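Local structure of endosialidase (Enterobacteria phage phi92, 4HIZ) at residues A[46-51]-A[62-68]; A[142-148]-A[161-167]. The protein hydrolyses internal alpha-2,8 and alpha-2,9 linkages of polysialic acid, probably to degrade the capsule of the bacterial host. All coordinates share one frame; numbering follows the deposited sequence.

Both contacts pair the two strands of an antiparallel beta hairpin, but in different parts of the chain, their nearest atoms about 29 Å apart. Contact 1 lies in the N-terminal extension, its centre about 35 Å from that of the chain, and is only partly buried: main-chain bonds, a serine hydroxyl and a bridging water hold a turned corner, with small apolar contacts beside them. Contact 2, in the catalytic beta-propeller range and with its centre about 15 Å from that of the chain, is largely buried. There a histidine, a glutamate and an arginine interlock on one face of the hairpin, while a tyrosine on the other reaches a bound sugar.

Contact 1 of 2, residues A[46-51]-A[62-68]; sequences FKNAAF and TYVSEGF
Ser-65 meets the chain where residues 46-51 turn a corner at Lys-47 and Asn-48. Its OG lies between its own backbone N and carbonyl carbon (chi1 74°), which swings the hydroxyl across to accept a hydrogen bond from Ala-49 N at 3.0 Å. The amide of the same serine gives a nearly linear bond (177°) to Ala-49 O at 2.9 Å, so Ala-49 is gripped at both its N and its O. One residue earlier, Asn-48 N donates to Glu-66 O at 2.9 Å. A water closes the outer end by donating to Phe-46 O and accepting from Glu-66 N.

Apolar packing lies beside this polar seam. Ala-50 CB sits over one face of the Phe-68 ring, 3.7 Å from its centroid, in a CH-pi contact, and it also touches Thr-62 CG2. Phe-68 reaches this place because the type II turn from Ser-65 to Phe-68 carries its ring back alongside the strand. Gly-67 takes the turn with a positive phi (94°), common for its third residue, and its carbonyl O lies beside Asn-48 OD1. Farther along, Phe-51 and Tyr-63 form a hydrogen-bonded antiparallel pair: Phe-51 N to Tyr-63 O and Tyr-63 N to Phe-51 O are both 2.8 Å. Within residues 46-51, Phe-51 CZ stands over the centre of the Phe-46 ring.

Second-shell bonds fix the polar ends: Asn-48 ND2 binds Asp-29, Thr-62 OG1 binds Gln-454 and Tyr-63 OH binds Arg-435. The hairpin of strands 49-53 and 61-64 lies within a mixed sheet, with strand 33-36 running parallel to 49-53 on one flank and strand 456-460 parallel to 61-64 on the other, while Tyr-63 and Glu-66 pack against Val-530 and Ser-531 of the second subunit.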
ATOM      1  N   PHE A  46       9.185 -34.363  -6.639  1.00 19.93           N
ATOM      2  CA  PHE A  46       8.073 -35.250  -6.968  1.00 19.23           C
ATOM      3  C   PHE A  46       6.854 -34.402  -7.250  1.00 18.47           C
ATOM      4  O   PHE A  46       6.698 -33.299  -6.677  1.00 17.27           O
ATOM      5  CB  PHE A  46       7.691 -36.116  -5.779  1.00 19.57           C
ATOM      6  CG  PHE A  46       8.708 -37.160  -5.411  1.00 21.10           C
ATOM      7  CD1 PHE A  46       9.833 -36.818  -4.669  1.00 21.45           C
ATOM      8  CD2 PHE A  46       8.509 -38.501  -5.770  1.00 22.56           C
ATOM      9  CE1 PHE A  46      10.762 -37.794  -4.284  1.00 22.45           C
ATOM     10  CE2 PHE A  46       9.438 -39.499  -5.404  1.00 23.30           C
ATOM     11  CZ  PHE A  46      10.566 -39.147  -4.662  1.00 22.83           C
ATOM     12  N   LYS A  47       5.960 -34.919  -8.090  1.00 18.06           N
ATOM     13  CA  LYS A  47       4.584 -34.444  -8.034  1.00 18.54           C
ATOM     14  C   LYS A  47       3.651 -35.618  -7.838  1.00 17.35           C
ATOM     15  O   LYS A  47       4.013 -36.772  -8.091  1.00 17.79           O
ATOM     16  CB  LYS A  47       4.184 -33.680  -9.310  1.00 21.80           C
ATOM     17  CG  LYS A  47       4.012 -34.552 -10.548  1.00 25.99           C
ATOM     18  CD  LYS A  47       3.274 -33.796 -11.662  1.00 30.46           C
ATOM     19  CE  LYS A  47       3.200 -34.640 -12.935  1.00 33.26           C
ATOM     20  NZ  LYS A  47       2.532 -33.934 -14.055  1.00 34.75           N
ATOM     21  N   ASN A  48       2.462 -35.314  -7.342  1.00 16.93           N
ATOM     22  CA  ASN A  48       1.417 -36.323  -7.162  1.00 17.52           C
ATOM     23  C   ASN A  48       1.886 -37.523  -6.331  1.00 17.90           C
ATOM     24  O   ASN A  48       1.543 -38.661  -6.635  1.00 18.90           O
ATOM     25  CB  ASN A  48       0.930 -36.809  -8.527  1.00 19.76           C
ATOM     26  CG  ASN A  48       0.475 -35.664  -9.424  1.00 23.51           C
ATOM     27  OD1 ASN A  48       0.095 -34.593  -8.947  1.00 24.38           O
ATOM     28  ND2 ASN A  48       0.506 -35.890 -10.725  1.00 25.08           N
ATOM     29  N   ALA A  49       2.643 -37.271  -5.266  1.00 16.54           N
ATOM     30  CA  ALA A  49       3.215 -38.363  -4.499  1.00 15.02           C
ATOM     31  C   ALA A  49       3.044 -38.088  -3.019  1.00 14.67           C
ATOM     32  O   ALA A  49       2.981 -36.925  -2.595  1.00 15.51           O
ATOM     33  CB  ALA A  49       4.726 -38.511  -4.844  1.00 15.51           C
ATOM     34  N   ALA A  50       2.991 -39.148  -2.223  1.00 14.73           N
ATOM     35  CA  ALA A  50       3.010 -38.982  -0.771  1.00 15.20           C
ATOM     36  C   ALA A  50       3.918 -40.018  -0.125  1.00 15.45           C
ATOM     37  O   ALA A  50       4.135 -41.099  -0.688  1.00 16.48           O
ATOM     38  CB  ALA A  50       1.619 -39.086  -0.209  1.00 17.45           C
ATOM     39  N   PHE A  51       4.418 -39.689   1.067  1.00 15.18           N
ATOM     40  CA  PHE A  51       5.452 -40.497   1.717  1.00 15.04           C
ATOM     41  C   PHE A  51       5.064 -40.741   3.166  1.00 14.84           C
ATOM     42  O   PHE A  51       4.892 -39.795   3.932  1.00 16.03           O
ATOM     43  CB  PHE A  51       6.801 -39.756   1.659  1.00 16.08           C
ATOM     44  CG  PHE A  51       7.154 -39.302   0.264  1.00 17.70           C
ATOM     45  CD1 PHE A  51       7.739 -40.178  -0.629  1.00 19.71           C
ATOM     46  CD2 PHE A  51       6.840 -38.012  -0.170  1.00 18.51           C
ATOM     47  CE1 PHE A  51       8.037 -39.769  -1.942  1.00 20.86           C
ATOM     48  CE2 PHE A  51       7.120 -37.607  -1.476  1.00 20.35           C
ATOM     49  CZ  PHE A  51       7.716 -38.495  -2.360  1.00 20.68           C
ATOM     50  N   THR A  62       1.943 -38.858   7.031  1.00 12.84           N
ATOM     51  CA  THR A  62       2.173 -38.860   5.573  1.00 13.02           C
ATOM     52  C   THR A  62       2.519 -37.484   5.090  1.00 13.37           C
ATOM     53  O   THR A  62       1.899 -36.509   5.499  1.00 15.56           O
ATOM     54  CB  THR A  62       0.905 -39.399   4.852  1.00 13.37           C
ATOM     55  OG1 THR A  62       0.683 -40.742   5.330  1.00 14.31           O
ATOM     56  CG2 THR A  62       1.085 -39.394   3.316  1.00 14.37           C
ATOM     57  N   TYR A  63       3.541 -37.393   4.243  1.00 12.68           N
ATOM     58  CA  TYR A  63       4.033 -36.095   3.798  1.00 12.49           C
ATOM     59  C   TYR A  63       3.772 -35.990   2.313  1.00 14.08           C
ATOM     60  O   TYR A  63       4.131 -36.918   1.557  1.00 16.08           O
ATOM     61  CB  TYR A  63       5.549 -36.023   4.071  1.00 11.86           C
ATOM     62  CG  TYR A  63       5.851 -36.037   5.559  1.00 12.22           C
ATOM     63  CD1 TYR A  63       5.821 -37.238   6.301  1.00 13.53           C
ATOM     64  CD2 TYR A  63       6.094 -34.840   6.251  1.00 12.72           C
ATOM     65  CE1 TYR A  63       6.053 -37.244   7.669  1.00 14.11           C
ATOM     66  CE2 TYR A  63       6.349 -34.835   7.634  1.00 13.24           C
ATOM     67  CZ  TYR A  63       6.335 -36.047   8.334  1.00 14.64           C
ATOM     68  OH  TYR A  63       6.589 -36.062   9.698  1.00 15.72           O
ATOM     69  N   VAL A  64       3.146 -34.900   1.869  1.00 12.65           N
ATOM     70  CA  VAL A  64       2.747 -34.853   0.443  1.00 13.58           C
ATOM     71  C   VAL A  64       3.631 -33.958  -0.407  1.00 14.01           C
ATOM     72  O   VAL A  64       4.151 -32.948   0.073  1.00 14.44           O
ATOM     73  CB  VAL A  64       1.267 -34.418   0.267  1.00 15.12           C
ATOM     74  CG1 VAL A  64       0.373 -35.285   1.184  1.00 15.87           C
ATOM     75  CG2 VAL A  64       1.102 -32.945   0.605  1.00 15.95           C
ATOM     76  N   SER A  65       3.798 -34.324  -1.675  1.00 14.21           N
ATOM     77  CA  SER A  65       4.418 -33.427  -2.650  1.00 14.82           C
ATOM     78  C   SER A  65       3.351 -32.524  -3.261  1.00 14.87           C
ATOM     79  O   SER A  65       2.160 -32.696  -3.021  1.00 15.27           O
ATOM     80  CB  SER A  65       5.095 -34.227  -3.790  1.00 15.61           C
ATOM     81  OG  SER A  65       4.081 -34.764  -4.645  1.00 17.49           O
ATOM     82  N   GLU A  66       3.794 -31.542  -4.033  1.00 14.51           N
ATOM     83  CA  GLU A  66       2.874 -30.740  -4.814  1.00 17.59           C
ATOM     84  C   GLU A  66       2.035 -31.654  -5.709  1.00 17.18           C
ATOM     85  O   GLU A  66       2.544 -32.639  -6.246  1.00 17.23           O
ATOM     86  CB  GLU A  66       3.655 -29.723  -5.645  1.00 23.26           C
ATOM     87  CG  GLU A  66       4.035 -28.501  -4.816  1.00 32.70           C
ATOM     88  CD  GLU A  66       2.835 -27.575  -4.616  1.00 46.08           C
ATOM     89  OE1 GLU A  66       2.149 -27.266  -5.623  1.00 57.81           O
ATOM     90  OE2 GLU A  66       2.565 -27.177  -3.463  1.00 46.14           O
ATOM     91  N   GLY A  67       0.741 -31.358  -5.802  1.00 16.64           N
ATOM     92  CA  GLY A  67      -0.139 -32.061  -6.730  1.00 17.73           C
ATOM     93  C   GLY A  67      -0.870 -33.232  -6.099  1.00 18.18           C
ATOM     94  O   GLY A  67      -1.866 -33.698  -6.665  1.00 19.58           O
ATOM     95  N   PHE A  68      -0.381 -33.719  -4.949  1.00 15.83           N
ATOM     96  CA  PHE A  68      -0.999 -34.877  -4.333  1.00 15.24           C
ATOM     97  C   PHE A  68      -2.447 -34.510  -3.965  1.00 15.51           C
ATOM     98  O   PHE A  68      -3.404 -35.297  -4.197  1.00 16.74           O
ATOM     99  CB  PHE A  68      -0.208 -35.374  -3.103  1.00 14.98           C
ATOM    100  CG  PHE A  68      -0.733 -36.670  -2.561  1.00 15.92           C
ATOM    101  CD1 PHE A  68      -0.344 -37.875  -3.127  1.00 15.53           C
ATOM    102  CD2 PHE A  68      -1.689 -36.683  -1.539  1.00 16.22           C
ATOM    103  CE1 PHE A  68      -0.881 -39.086  -2.654  1.00 16.01           C
ATOM    104  CE2 PHE A  68      -2.219 -37.887  -1.056  1.00 17.59           C
ATOM    105  CZ  PHE A  68      -1.811 -39.089  -1.615  1.00 16.99           C
TER
HETATM  106  O   HOH W   1       6.640 -31.228  -4.595  1.00 17.95           O

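Contact 2 of 2, residues A[142-148]-A[161-167]; sequences DKVNYHC and VIETRYL. With FRU (beta-D-fructofuranose), chain G; EDO (1,2-ethanediol), chain P.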
ATOM      1  N   ASP A 142     -12.391  -0.297  34.103  1.00 23.54           N
ATOM      2  CA  ASP A 142     -12.619  -1.655  34.583  1.00 22.90           C
ATOM      3  C   ASP A 142     -11.548  -2.654  34.181  1.00 20.82           C
ATOM      4  O   ASP A 142     -11.562  -3.798  34.640  1.00 21.06           O
ATOM      5  CB  ASP A 142     -13.990  -2.163  34.126  1.00 27.07           C
ATOM      6  CG  ASP A 142     -15.140  -1.451  34.831  1.00 33.73           C
ATOM      7  OD1 ASP A 142     -14.882  -0.698  35.801  1.00 37.52           O
ATOM      8  OD2 ASP A 142     -16.312  -1.657  34.433  1.00 36.03           O
ATOM      9  N   LYS A 143     -10.638  -2.231  33.303  1.00 18.71           N
ATOM     10  CA  LYS A 143      -9.489  -3.058  32.951  1.00 18.60           C
ATOM     11  C   LYS A 143      -9.935  -4.359  32.283  1.00 15.80           C
ATOM     12  O   LYS A 143      -9.475  -5.448  32.627  1.00 15.77           O
ATOM     13  CB  LYS A 143      -8.594  -3.312  34.178  1.00 21.98           C
ATOM     14  CG  LYS A 143      -8.067  -2.038  34.819  1.00 30.64           C
ATOM     15  CD  LYS A 143      -7.141  -2.378  36.009  1.00 44.06           C
ATOM     16  CE  LYS A 143      -6.698  -1.131  36.769  1.00 58.72           C
ATOM     17  NZ  LYS A 143      -5.847  -0.241  35.932  1.00 68.61           N
ATOM     18  N   VAL A 144     -10.843  -4.226  31.318  1.00 13.40           N
ATOM     19  CA  VAL A 144     -11.363  -5.358  30.582  1.00 12.71           C
ATOM     20  C   VAL A 144     -11.396  -5.007  29.088  1.00 12.53           C
ATOM     21  O   VAL A 144     -11.335  -3.825  28.708  1.00 13.89           O
ATOM     22  CB  VAL A 144     -12.830  -5.696  30.971  1.00 13.60           C
ATOM     23  CG1 VAL A 144     -12.872  -6.208  32.435  1.00 14.51           C
ATOM     24  CG2 VAL A 144     -13.763  -4.479  30.799  1.00 14.23           C
ATOM     25  N   ASN A 145     -11.487  -6.027  28.250  1.00 11.73           N
ATOM     26  CA  ASN A 145     -11.682  -5.762  26.807  1.00 11.09           C
ATOM     27  C   ASN A 145     -12.371  -6.954  26.145  1.00 12.12           C
ATOM     28  O   ASN A 145     -12.502  -8.038  26.754  1.00 12.83           O
ATOM     29  CB  ASN A 145     -10.335  -5.428  26.119  1.00 11.41           C
ATOM     30  CG  ASN A 145     -10.528  -4.800  24.738  1.00 12.36           C
ATOM     31  OD1 ASN A 145     -11.549  -4.162  24.450  1.00 12.79           O
ATOM     32  ND2 ASN A 145      -9.538  -4.970  23.895  1.00 12.34           N
ATOM     33  N   TYR A 146     -12.776  -6.785  24.882  1.00 11.91           N
ATOM     34  CA  TYR A 146     -13.544  -7.818  24.206  1.00 12.56           C
ATOM     35  C   TYR A 146     -12.687  -8.973  23.655  1.00 12.31           C
ATOM     36  O   TYR A 146     -11.454  -8.852  23.583  1.00 12.70           O
ATOM     37  CB  TYR A 146     -14.335  -7.176  23.095  1.00 12.77           C
ATOM     38  CG  TYR A 146     -15.422  -6.227  23.533  1.00 13.09           C
ATOM     39  CD1 TYR A 146     -16.459  -6.655  24.393  1.00 12.39           C
ATOM     40  CD2 TYR A 146     -15.445  -4.918  23.056  1.00 12.75           C
ATOM     41  CE1 TYR A 146     -17.491  -5.791  24.748  1.00 12.74           C
ATOM     42  CE2 TYR A 146     -16.480  -4.034  23.406  1.00 13.43           C
ATOM     43  CZ  TYR A 146     -17.502  -4.482  24.236  1.00 13.37           C
ATOM     44  OH  TYR A 146     -18.523  -3.613  24.572  1.00 14.68           O
ATOM     45  N   HIS A 147     -13.345 -10.069  23.265  1.00 12.01           N
ATOM     46  CA  HIS A 147     -12.681 -11.279  22.783  1.00 11.71           C
ATOM     47  C   HIS A 147     -13.783 -12.139  22.146  1.00 12.28           C
ATOM     48  O   HIS A 147     -14.938 -12.084  22.549  1.00 12.88           O
ATOM     49  CB  HIS A 147     -12.092 -11.995  24.022  1.00 12.42           C
ATOM     50  CG  HIS A 147     -11.350 -13.260  23.739  1.00 13.54           C
ATOM     51  ND1 HIS A 147     -11.949 -14.507  23.743  1.00 14.69           N
ATOM     52  CD2 HIS A 147     -10.026 -13.478  23.541  1.00 14.24           C
ATOM     53  CE1 HIS A 147     -11.029 -15.431  23.519  1.00 15.22           C
ATOM     54  NE2 HIS A 147      -9.854 -14.831  23.393  1.00 15.25           N
ATOM     55  N   CYS A 148     -13.445 -12.919  21.126  1.00 11.97           N
ATOM     56  CA  CYS A 148     -14.456 -13.758  20.509  1.00 11.35           C
ATOM     57  C   CYS A 148     -13.838 -14.946  19.822  1.00 10.96           C
ATOM     58  O   CYS A 148     -12.872 -14.780  19.040  1.00 11.39           O
ATOM     59  CB  CYS A 148     -15.247 -12.924  19.472  1.00 11.91           C
ATOM     60  SG  CYS A 148     -16.565 -13.850  18.588  1.00 12.56           S
ATOM     61  N   VAL A 161     -20.649 -14.548  20.053  1.00 12.72           N
ATOM     62  CA  VAL A 161     -20.573 -14.446  21.498  1.00 12.84           C
ATOM     63  C   VAL A 161     -19.370 -13.551  21.771  1.00 12.57           C
ATOM     64  O   VAL A 161     -18.213 -13.972  21.610  1.00 12.72           O
ATOM     65  CB  VAL A 161     -20.391 -15.807  22.213  1.00 13.39           C
ATOM     66  CG1 VAL A 161     -20.321 -15.594  23.753  1.00 12.36           C
ATOM     67  CG2 VAL A 161     -21.555 -16.732  21.858  1.00 14.39           C
ATOM     68  N   ILE A 162     -19.669 -12.309  22.134  1.00 12.27           N
ATOM     69  CA  ILE A 162     -18.643 -11.324  22.409  1.00 11.93           C
ATOM     70  C   ILE A 162     -18.376 -11.343  23.897  1.00 11.75           C
ATOM     71  O   ILE A 162     -19.253 -11.041  24.730  1.00 12.94           O
ATOM     72  CB  ILE A 162     -19.066  -9.919  21.963  1.00 12.31           C
ATOM     73  CG1 ILE A 162     -19.288  -9.896  20.442  1.00 13.20           C
ATOM     74  CG2 ILE A 162     -18.018  -8.907  22.403  1.00 13.41           C
ATOM     75  CD1 ILE A 162     -18.038 -10.323  19.588  1.00 12.70           C
ATOM     76  N   GLU A 163     -17.176 -11.772  24.237  1.00 10.87           N
ATOM     77  CA  GLU A 163     -16.770 -11.949  25.622  1.00 12.01           C
ATOM     78  C   GLU A 163     -16.109 -10.692  26.149  1.00 13.36           C
ATOM     79  O   GLU A 163     -15.415  -9.988  25.409  1.00 13.28           O
ATOM     80  CB  GLU A 163     -15.752 -13.088  25.684  1.00 13.04           C
ATOM     81  CG  GLU A 163     -16.364 -14.471  25.358  1.00 13.79           C
ATOM     82  CD  GLU A 163     -15.353 -15.587  25.403  1.00 14.79           C
ATOM     83  OE1 GLU A 163     -14.114 -15.302  25.345  1.00 15.45           O
ATOM     84  OE2 GLU A 163     -15.791 -16.762  25.453  1.00 15.63           O
ATOM     85  N   THR A 164     -16.261 -10.446  27.451  1.00 12.37           N
ATOM     86  CA  THR A 164     -15.522  -9.383  28.121  1.00 13.31           C
ATOM     87  C   THR A 164     -14.537 -10.069  29.061  1.00 13.56           C
ATOM     88  O   THR A 164     -14.958 -10.849  29.941  1.00 13.84           O
ATOM     89  CB  THR A 164     -16.472  -8.476  28.930  1.00 14.67           C
ATOM     90  OG1 THR A 164     -17.328  -7.764  28.048  1.00 14.47           O
ATOM     91  CG2 THR A 164     -15.700  -7.455  29.754  1.00 15.87           C
ATOM     92  N   ARG A 165     -13.237  -9.829  28.877  1.00 12.72           N
ATOM     93  CA  ARG A 165     -12.214 -10.546  29.658  1.00 12.97           C
ATOM     94  C   ARG A 165     -11.302  -9.547  30.352  1.00 13.47           C
ATOM     95  O   ARG A 165     -11.078  -8.429  29.859  1.00 13.84           O
ATOM     96  CB  ARG A 165     -11.376 -11.478  28.747  1.00 13.15           C
ATOM     97  CG  ARG A 165     -12.308 -12.390  27.853  1.00 13.78           C
ATOM     98  CD  ARG A 165     -11.556 -13.581  27.190  1.00 15.40           C
ATOM     99  NE  ARG A 165     -11.108 -14.546  28.200  1.00 16.37           N
ATOM    100  CZ  ARG A 165     -11.614 -15.777  28.349  1.00 16.56           C
ATOM    101  NH1 ARG A 165     -11.138 -16.574  29.312  1.00 16.58           N
ATOM    102  NH2 ARG A 165     -12.561 -16.232  27.519  1.00 16.40           N
ATOM    103  N   TYR A 166     -10.740  -9.960  31.487  1.00 13.33           N
ATOM    104  CA  TYR A 166      -9.840  -9.086  32.226  1.00 13.99           C
ATOM    105  C   TYR A 166      -8.478  -8.974  31.550  1.00 14.61           C
ATOM    106  O   TYR A 166      -7.876  -9.965  31.137  1.00 15.66           O
ATOM    107  CB  TYR A 166      -9.676  -9.631  33.665  1.00 15.30           C
ATOM    108  CG  TYR A 166     -10.906  -9.422  34.519  1.00 18.71           C
ATOM    109  CD1 TYR A 166     -11.195  -8.164  35.031  1.00 20.98           C
ATOM    110  CD2 TYR A 166     -11.756 -10.484  34.843  1.00 19.39           C
ATOM    111  CE1 TYR A 166     -12.310  -7.949  35.820  1.00 22.52           C
ATOM    112  CE2 TYR A 166     -12.885 -10.279  35.656  1.00 20.86           C
ATOM    113  CZ  TYR A 166     -13.143  -9.004  36.120  1.00 23.17           C
ATOM    114  OH  TYR A 166     -14.224  -8.740  36.919  1.00 25.75           O
ATOM    115  N   LEU A 167      -7.968  -7.758  31.502  1.00 14.15           N
ATOM    116  CA  LEU A 167      -6.608  -7.548  30.996  1.00 15.33           C
ATOM    117  C   LEU A 167      -5.555  -8.272  31.848  1.00 17.18           C
ATOM    118  O   LEU A 167      -4.536  -8.745  31.322  1.00 18.52           O
ATOM    119  CB  LEU A 167      -6.314  -6.048  30.943  1.00 17.34           C
ATOM    120  CG  LEU A 167      -7.115  -5.273  29.882  1.00 20.45           C
ATOM    121  CD1 LEU A 167      -7.120  -3.783  30.164  1.00 23.12           C
ATOM    122  CD2 LEU A 167      -6.486  -5.524  28.529  1.00 20.58           C
TER
HETATM  123  C1  FRU G   2     -21.198  -1.975  29.500  1.00 26.37           C
HETATM  124  C2  FRU G   2     -21.597  -2.599  28.239  1.00 25.72           C
HETATM  125  C3  FRU G   2     -21.080  -3.848  27.752  1.00 23.48           C
HETATM  126  C4  FRU G   2     -21.616  -3.939  26.377  1.00 22.89           C
HETATM  127  C5  FRU G   2     -21.681  -2.492  25.985  1.00 25.79           C
HETATM  128  C6  FRU G   2     -22.573  -2.164  24.797  1.00 29.53           C
HETATM  129  O1  FRU G   2     -19.992  -1.353  29.102  1.00 27.89           O
HETATM  130  O2  FRU G   2     -22.876  -3.185  28.732  1.00 27.09           O
HETATM  131  O3  FRU G   2     -21.239  -5.021  28.589  1.00 22.18           O
HETATM  132  O4  FRU G   2     -20.705  -4.711  25.531  1.00 20.71           O
HETATM  133  O5  FRU G   2     -22.121  -1.776  27.163  1.00 26.28           O
HETATM  134  O6  FRU G   2     -23.909  -2.307  25.165  1.00 33.78           O
HETATM  135  C1  EDO P 810      -6.724 -15.366  22.543  1.00 32.42           C
HETATM  136  O1  EDO P 810      -7.380 -16.037  23.622  1.00 28.30           O
HETATM  137  C2  EDO P 810      -5.779 -14.347  23.145  1.00 39.15           C
HETATM  138  O2  EDO P 810      -5.043 -15.058  24.151  1.00 44.33           O
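His-147 lies alongside Glu-163, its ring nearly parallel to the carboxylate, and crosses Arg-165. Its CB rests 3.6 Å from Arg-165 CD, and with CG anti to the backbone N (chi1 -179°) the ring passes beneath that methylene, which lies over one imidazole face in a CH-pi contact, 3.5 Å from His-147 CG. ND1 then donates to Glu-163 OE1 at 2.8 Å, although the bond is bent (138°) and OE1 is met on its anti side, well out of the carboxylate plane. CE1 also passes Glu-163 OE1, and CD2 borders an ethanediol molecule, probably from the crystallisation liquor. At the far edge, NE2 shares a hydrogen bond with O1 of this ethanediol.

Glu-163 OE1 takes a second donor: Arg-165 NH2 makes a 2.8 Å salt bridge to it from the opposite face of the carboxylate. The bend at Arg-165 chi3 (67°) turns the end of the chain so that NH2 faces Glu-163, two residues back on the same face of the sheet, while NE and NH1 reach Met-170 O and Thr-290 O and Glu-163 OE2 binds Thr-292.

Strand 144-154 is an edge strand of a four-stranded antiparallel sheet, as in a propeller blade, and pairs with 157-166; strands 172-181 and 272-275 follow. Asn-145 and Arg-165 are a hydrogen-bonded pair, with Asn-145 N and Arg-165 O 2.9 Å apart.

On the other face, Ile-162 CG2 presses against Tyr-146 CD1 at 3.4 Å, and Val-144 CB meets Thr-164 CG2. The Tyr-146 ring also packs against His-136 and edge-to-face with Trp-178 in the glycan pocket. Its OH lies 2.6 Å from O4 of the bound fructose, a sugar held as well by Glu-176 and Asp-138.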